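Local structure of extracellular solute-binding protein family 1 (Kribbella flavida, 5IXP) at residues A162-W171 against I204-K215. The protein probably serves as the extracellular solute-binding component of an ABC transporter, capturing a solute for uptake into the cell. Residues are numbered along the deposited sequence; the frame is centred on the assembly and turned at random.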
ATOM      1  N   ALA A 162      13.955  -1.625 -19.983  1.00 19.70           N
ATOM      2  CA  ALA A 162      13.540  -2.724 -19.130  1.00 16.87           C
ATOM      3  C   ALA A 162      12.017  -2.747 -19.031  1.00 15.38           C
ATOM      4  O   ALA A 162      11.319  -1.822 -19.457  1.00 16.94           O
ATOM      5  CB  ALA A 162      14.173  -2.605 -17.742  1.00 17.03           C
ATOM      6  N   TRP A 163      11.510  -3.828 -18.447  1.00 15.30           N
ATOM      7  CA  TRP A 163      10.070  -4.010 -18.316  1.00 14.91           C
ATOM      8  C   TRP A 163       9.530  -3.299 -17.078  1.00 17.81           C
ATOM      9  O   TRP A 163       8.486  -2.633 -17.145  1.00 18.34           O
ATOM     10  CB  TRP A 163       9.767  -5.508 -18.268  1.00 13.25           C
ATOM     11  CG  TRP A 163       8.315  -5.915 -18.321  1.00 13.95           C
ATOM     12  CD1 TRP A 163       7.669  -6.754 -17.448  1.00 14.53           C
ATOM     13  CD2 TRP A 163       7.341  -5.547 -19.313  1.00 15.42           C
ATOM     14  NE1 TRP A 163       6.358  -6.930 -17.837  1.00 13.67           N
ATOM     15  CE2 TRP A 163       6.134  -6.204 -18.980  1.00 15.10           C
ATOM     16  CE3 TRP A 163       7.377  -4.745 -20.462  1.00 15.15           C
ATOM     17  CZ2 TRP A 163       4.973  -6.064 -19.741  1.00 14.70           C
ATOM     18  CZ3 TRP A 163       6.216  -4.610 -21.217  1.00 17.45           C
ATOM     19  CH2 TRP A 163       5.038  -5.270 -20.854  1.00 17.80           C
ATOM     20  N   PHE A 164      10.225  -3.418 -15.947  1.00 15.49           N
ATOM     21  CA  PHE A 164       9.793  -2.797 -14.702  1.00 12.37           C
ATOM     22  C   PHE A 164      10.999  -2.171 -14.012  1.00 16.35           C
ATOM     23  O   PHE A 164      12.149  -2.415 -14.385  1.00 16.51           O
ATOM     24  CB  PHE A 164       9.099  -3.813 -13.781  1.00 13.35           C
ATOM     25  CG  PHE A 164       9.890  -5.074 -13.540  1.00 17.84           C
ATOM     26  CD1 PHE A 164      10.958  -5.084 -12.644  1.00 16.76           C
ATOM     27  CD2 PHE A 164       9.540  -6.263 -14.184  1.00 14.67           C
ATOM     28  CE1 PHE A 164      11.684  -6.250 -12.411  1.00 16.01           C
ATOM     29  CE2 PHE A 164      10.255  -7.434 -13.954  1.00 17.05           C
ATOM     30  CZ  PHE A 164      11.328  -7.431 -13.064  1.00 16.50           C
ATOM     31  N   ASP A 165      10.726  -1.374 -12.967  1.00 14.06           N
ATOM     32  CA  ASP A 165      11.788  -0.566 -12.376  1.00 15.68           C
ATOM     33  C   ASP A 165      12.722  -1.379 -11.475  1.00 15.09           C
ATOM     34  O   ASP A 165      13.938  -1.185 -11.532  1.00 17.84           O
ATOM     35  CB  ASP A 165      11.196   0.632 -11.618  1.00 17.17           C
ATOM     36  CG  ASP A 165      10.210   0.227 -10.526  1.00 20.01           C
ATOM     37  OD1 ASP A 165       9.548  -0.823 -10.647  1.00 20.52           O
ATOM     38  OD2 ASP A 165      10.085   0.979  -9.545  1.00 20.71           O
ATOM     39  N   SER A 166      12.209  -2.277 -10.627  1.00 16.07           N
ATOM     40  CA  SER A 166      13.106  -3.042  -9.761  1.00 17.10           C
ATOM     41  C   SER A 166      12.500  -4.391  -9.404  1.00 15.62           C
ATOM     42  O   SER A 166      11.275  -4.559  -9.377  1.00 16.21           O
ATOM     43  CB  SER A 166      13.467  -2.283  -8.464  1.00 19.45           C
ATOM     44  OG  SER A 166      12.371  -2.184  -7.553  1.00 17.91           O
ATOM     45  N   ALA A 167      13.382  -5.356  -9.130  1.00 16.02           N
ATOM     46  CA  ALA A 167      12.935  -6.657  -8.646  1.00 16.06           C
ATOM     47  C   ALA A 167      12.206  -6.529  -7.314  1.00 15.68           C
ATOM     48  O   ALA A 167      11.218  -7.231  -7.070  1.00 14.01           O
ATOM     49  CB  ALA A 167      14.129  -7.609  -8.514  1.00 16.54           C
ATOM     50  N   VAL A 168      12.680  -5.641  -6.437  1.00 14.72           N
ATOM     51  CA  VAL A 168      12.103  -5.542  -5.095  1.00 15.56           C
ATOM     52  C   VAL A 168      10.643  -5.104  -5.164  1.00 16.01           C
ATOM     53  O   VAL A 168       9.777  -5.686  -4.501  1.00 16.95           O
ATOM     54  CB  VAL A 168      12.940  -4.601  -4.208  1.00 15.36           C
ATOM     55  CG1 VAL A 168      12.163  -4.209  -2.947  1.00 15.62           C
ATOM     56  CG2 VAL A 168      14.239  -5.284  -3.807  1.00 19.37           C
ATOM     57  N   LEU A 169      10.336  -4.075  -5.962  1.00 13.63           N
ATOM     58  CA  LEU A 169       8.932  -3.652  -6.016  1.00 15.40           C
ATOM     59  C   LEU A 169       8.049  -4.723  -6.650  1.00 16.73           C
ATOM     60  O   LEU A 169       6.887  -4.878  -6.255  1.00 15.39           O
ATOM     61  CB  LEU A 169       8.776  -2.318  -6.749  1.00 14.42           C
ATOM     62  CG  LEU A 169       9.225  -1.063  -5.983  1.00 17.85           C
ATOM     63  CD1 LEU A 169       8.700   0.211  -6.648  1.00 19.58           C
ATOM     64  CD2 LEU A 169       8.797  -1.115  -4.523  1.00 21.06           C
ATOM     65  N   THR A 170       8.577  -5.485  -7.614  1.00 14.58           N
ATOM     66  CA  THR A 170       7.815  -6.608  -8.150  1.00 14.25           C
ATOM     67  C   THR A 170       7.579  -7.663  -7.074  1.00 14.31           C
ATOM     68  O   THR A 170       6.490  -8.250  -6.988  1.00 14.50           O
ATOM     69  CB  THR A 170       8.542  -7.215  -9.355  1.00 14.87           C
ATOM     70  OG1 THR A 170       8.847  -6.184 -10.306  1.00 17.68           O
ATOM     71  CG2 THR A 170       7.683  -8.289 -10.024  1.00 16.70           C
ATOM     72  N   TRP A 171       8.590  -7.906  -6.239  1.00 14.04           N
ATOM     73  CA  TRP A 171       8.449  -8.810  -5.101  1.00 17.08           C
ATOM     74  C   TRP A 171       7.362  -8.343  -4.149  1.00 18.31           C
ATOM     75  O   TRP A 171       6.537  -9.146  -3.690  1.00 20.57           O
ATOM     76  CB  TRP A 171       9.787  -8.914  -4.367  1.00 18.07           C
ATOM     77  CG  TRP A 171       9.737  -9.516  -2.968  1.00 18.63           C
ATOM     78  CD1 TRP A 171       9.532  -8.851  -1.785  1.00 16.89           C
ATOM     79  CD2 TRP A 171       9.939 -10.890  -2.624  1.00 15.59           C
ATOM     80  NE1 TRP A 171       9.583  -9.736  -0.728  1.00 19.27           N
ATOM     81  CE2 TRP A 171       9.835 -10.992  -1.215  1.00 18.29           C
ATOM     82  CE3 TRP A 171      10.184 -12.047  -3.370  1.00 17.62           C
ATOM     83  CZ2 TRP A 171       9.970 -12.210  -0.541  1.00 17.77           C
ATOM     84  CZ3 TRP A 171      10.323 -13.258  -2.696  1.00 19.34           C
ATOM     85  CH2 TRP A 171      10.213 -13.328  -1.296  1.00 18.99           C
ATOM     86  N   ILE A 204      10.896 -14.060 -10.094  1.00 17.09           N
ATOM     87  CA  ILE A 204      11.437 -12.713 -10.235  1.00 17.58           C
ATOM     88  C   ILE A 204      12.913 -12.762 -10.596  1.00 16.84           C
ATOM     89  O   ILE A 204      13.385 -11.972 -11.422  1.00 16.22           O
ATOM     90  CB  ILE A 204      11.204 -11.901  -8.951  1.00 17.09           C
ATOM     91  CG1 ILE A 204       9.713 -11.806  -8.689  1.00 18.20           C
ATOM     92  CG2 ILE A 204      11.813 -10.498  -9.074  1.00 17.81           C
ATOM     93  CD1 ILE A 204       9.399 -11.147  -7.370  1.00 22.52           C
ATOM     94  N   VAL A 205      13.674 -13.663  -9.967  1.00 16.13           N
ATOM     95  CA  VAL A 205      15.082 -13.797 -10.329  1.00 18.29           C
ATOM     96  C   VAL A 205      15.218 -14.144 -11.808  1.00 19.66           C
ATOM     97  O   VAL A 205      16.051 -13.570 -12.522  1.00 18.89           O
ATOM     98  CB  VAL A 205      15.775 -14.839  -9.431  1.00 18.76           C
ATOM     99  CG1 VAL A 205      17.142 -15.196  -9.991  1.00 18.65           C
ATOM    100  CG2 VAL A 205      15.907 -14.296  -8.004  1.00 21.34           C
ATOM    101  N   ALA A 206      14.381 -15.058 -12.304  1.00 16.92           N
ATOM    102  CA  ALA A 206      14.451 -15.396 -13.722  1.00 17.35           C
ATOM    103  C   ALA A 206      14.160 -14.174 -14.587  1.00 18.07           C
ATOM    104  O   ALA A 206      14.797 -13.976 -15.627  1.00 20.24           O
ATOM    105  CB  ALA A 206      13.490 -16.539 -14.044  1.00 19.42           C
ATOM    106  N   ALA A 207      13.216 -13.329 -14.159  1.00 15.73           N
ATOM    107  CA  ALA A 207      12.947 -12.092 -14.883  1.00 16.27           C
ATOM    108  C   ALA A 207      14.177 -11.186 -14.911  1.00 17.34           C
ATOM    109  O   ALA A 207      14.484 -10.583 -15.950  1.00 17.84           O
ATOM    110  CB  ALA A 207      11.756 -11.362 -14.253  1.00 15.13           C
ATOM    111  N   THR A 208      14.892 -11.066 -13.783  1.00 17.97           N
ATOM    112  CA  THR A 208      16.102 -10.245 -13.782  1.00 19.36           C
ATOM    113  C   THR A 208      17.155 -10.837 -14.707  1.00 20.07           C
ATOM    114  O   THR A 208      17.861 -10.102 -15.405  1.00 22.05           O
ATOM    115  CB  THR A 208      16.678 -10.078 -12.366  1.00 22.02           C
ATOM    116  OG1 THR A 208      17.201 -11.326 -11.878  1.00 24.24           O
ATOM    117  CG2 THR A 208      15.630  -9.534 -11.398  1.00 21.04           C
ATOM    118  N   GLU A 209      17.269 -12.164 -14.733  1.00 20.38           N
ATOM    119  CA  GLU A 209      18.216 -12.787 -15.653  1.00 23.64           C
ATOM    120  C   GLU A 209      17.820 -12.556 -17.105  1.00 23.70           C
ATOM    121  O   GLU A 209      18.678 -12.581 -17.995  1.00 26.81           O
ATOM    122  CB  GLU A 209      18.329 -14.279 -15.359  1.00 26.56           C
ATOM    123  CG  GLU A 209      18.962 -14.573 -14.022  1.00 29.41           C
ATOM    124  CD  GLU A 209      18.858 -16.030 -13.639  1.00 38.16           C
ATOM    125  OE1 GLU A 209      18.084 -16.766 -14.293  1.00 39.62           O
ATOM    126  OE2 GLU A 209      19.554 -16.434 -12.682  1.00 42.14           O
ATOM    127  N   ASP A 210      16.540 -12.337 -17.368  1.00 23.46           N
ATOM    128  CA  ASP A 210      16.071 -12.044 -18.712  1.00 25.63           C
ATOM    129  C   ASP A 210      16.122 -10.556 -19.039  1.00 23.34           C
ATOM    130  O   ASP A 210      15.627 -10.152 -20.095  1.00 24.32           O
ATOM    131  CB  ASP A 210      14.650 -12.583 -18.903  1.00 28.23           C
ATOM    132  CG  ASP A 210      14.585 -14.102 -18.807  1.00 35.78           C
ATOM    133  OD1 ASP A 210      15.606 -14.757 -19.110  1.00 37.33           O
ATOM    134  OD2 ASP A 210      13.518 -14.640 -18.432  1.00 36.30           O
ATOM    135  N   GLY A 211      16.718  -9.740 -18.169  1.00 22.07           N
ATOM    136  CA  GLY A 211      16.873  -8.325 -18.444  1.00 21.08           C
ATOM    137  C   GLY A 211      15.634  -7.496 -18.217  1.00 20.38           C
ATOM    138  O   GLY A 211      15.553  -6.366 -18.709  1.00 20.04           O
ATOM    139  N   LEU A 212      14.659  -8.012 -17.472  1.00 17.74           N
ATOM    140  CA  LEU A 212      13.388  -7.312 -17.327  1.00 17.71           C
ATOM    141  C   LEU A 212      13.432  -6.194 -16.297  1.00 17.37           C
ATOM    142  O   LEU A 212      12.511  -5.372 -16.272  1.00 17.37           O
ATOM    143  CB  LEU A 212      12.283  -8.306 -16.964  1.00 17.08           C
ATOM    144  CG  LEU A 212      11.512  -8.958 -18.124  1.00 21.82           C
ATOM    145  CD1 LEU A 212      12.377  -9.307 -19.305  1.00 23.58           C
ATOM    146  CD2 LEU A 212      10.716 -10.166 -17.656  1.00 20.53           C
ATOM    147  N   SER A 213      14.470  -6.127 -15.466  1.00 16.93           N
ATOM    148  CA  SER A 213      14.543  -5.144 -14.392  1.00 16.36           C
ATOM    149  C   SER A 213      15.477  -4.000 -14.758  1.00 15.19           C
ATOM    150  O   SER A 213      16.569  -4.221 -15.282  1.00 17.80           O
ATOM    151  CB  SER A 213      15.031  -5.778 -13.088  1.00 17.08           C
ATOM    152  OG  SER A 213      15.213  -4.779 -12.093  1.00 16.72           O
ATOM    153  N   ALA A 214      15.052  -2.780 -14.451  1.00 15.34           N
ATOM    154  CA  ALA A 214      15.938  -1.630 -14.569  1.00 17.46           C
ATOM    155  C   ALA A 214      16.897  -1.506 -13.392  1.00 18.95           C
ATOM    156  O   ALA A 214      17.803  -0.669 -13.444  1.00 20.60           O
ATOM    157  CB  ALA A 214      15.118  -0.347 -14.714  1.00 17.74           C
ATOM    158  N   LYS A 215      16.724  -2.317 -12.343  1.00 21.65           N
ATOM    159  CA  LYS A 215      17.624  -2.346 -11.183  1.00 21.82           C
ATOM    160  C   LYS A 215      17.668  -1.009 -10.445  1.00 22.64           C
ATOM    161  O   LYS A 215      18.707  -0.627  -9.893  1.00 28.21           O
ATOM    162  CB  LYS A 215      19.045  -2.759 -11.585  1.00 24.55           C
ATOM    163  CG  LYS A 215      19.121  -3.943 -12.529  1.00 22.12           C
ATOM    164  CD  LYS A 215      20.497  -4.005 -13.173  1.00 31.09           C
ATOM    165  CE  LYS A 215      20.602  -5.144 -14.154  1.00 36.99           C
ATOM    166  NZ  LYS A 215      20.476  -6.445 -13.453  1.00 43.87           N
TER
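A single beta bridge between Phe164 and Ser213 joins the loop leading into helix 167-175 with the segment leaving helix 195-209, in one lobe of the periplasmic-binding-protein fold. Helix 195-209 ends in a Schellman motif with Gly211 at the C-prime position, and Leu212 follows directly. Leu212 O accepts hydrogen bonds from two amides: Phe164 N at 3.0 Å, almost in line with the C=O bond, and Trp163 N, which arrives from above the carbonyl plane by a more bent bond (136° at the hydrogen). Ala214 N returns a hydrogen bond of 2.9 Å to Phe164 O. The Phe164 ring folds back over this backbone because its CG sits between the backbone N and the carbonyl carbon (chi1 52°). Leu212 O lies over the ring centre, 3.6 Å above the plane, while Thr170 OG1 meets the opposite face nearer the rim. Ser213 CB presses on Phe164 CE1 at 3.4 Å, and Ala207 CB approaches CZ at the ring edge. Replacing Phe164 by an alanine removes the ring and would probably leave a gap between the bridge and the end of helix 195-209, with Ala207 CB and Leu212 CB lacking their aromatic neighbour. Farther along, helical segments 167-171 and 204-209 run roughly antiparallel, at 151°, and Ala167 CB touches both Ile204 CG2 and Thr208 CG2. Helix 356-371 borders this region; its Asp371 is hydrogen-bonded to Ala167 N and Ser213 OG through its two carboxylate oxygens. Ser213 OG also accepts from Lys215 N, closing an ST turn, and Ser166 caps helix 167-175 by accepting from Leu169 N. With CG1 anti to its carbonyl carbon, Ile204 extends CD1 across the Trp171 side chain at about a right angle, 3.8 Å from Trp171 CB and near the plane of the indole at its edge.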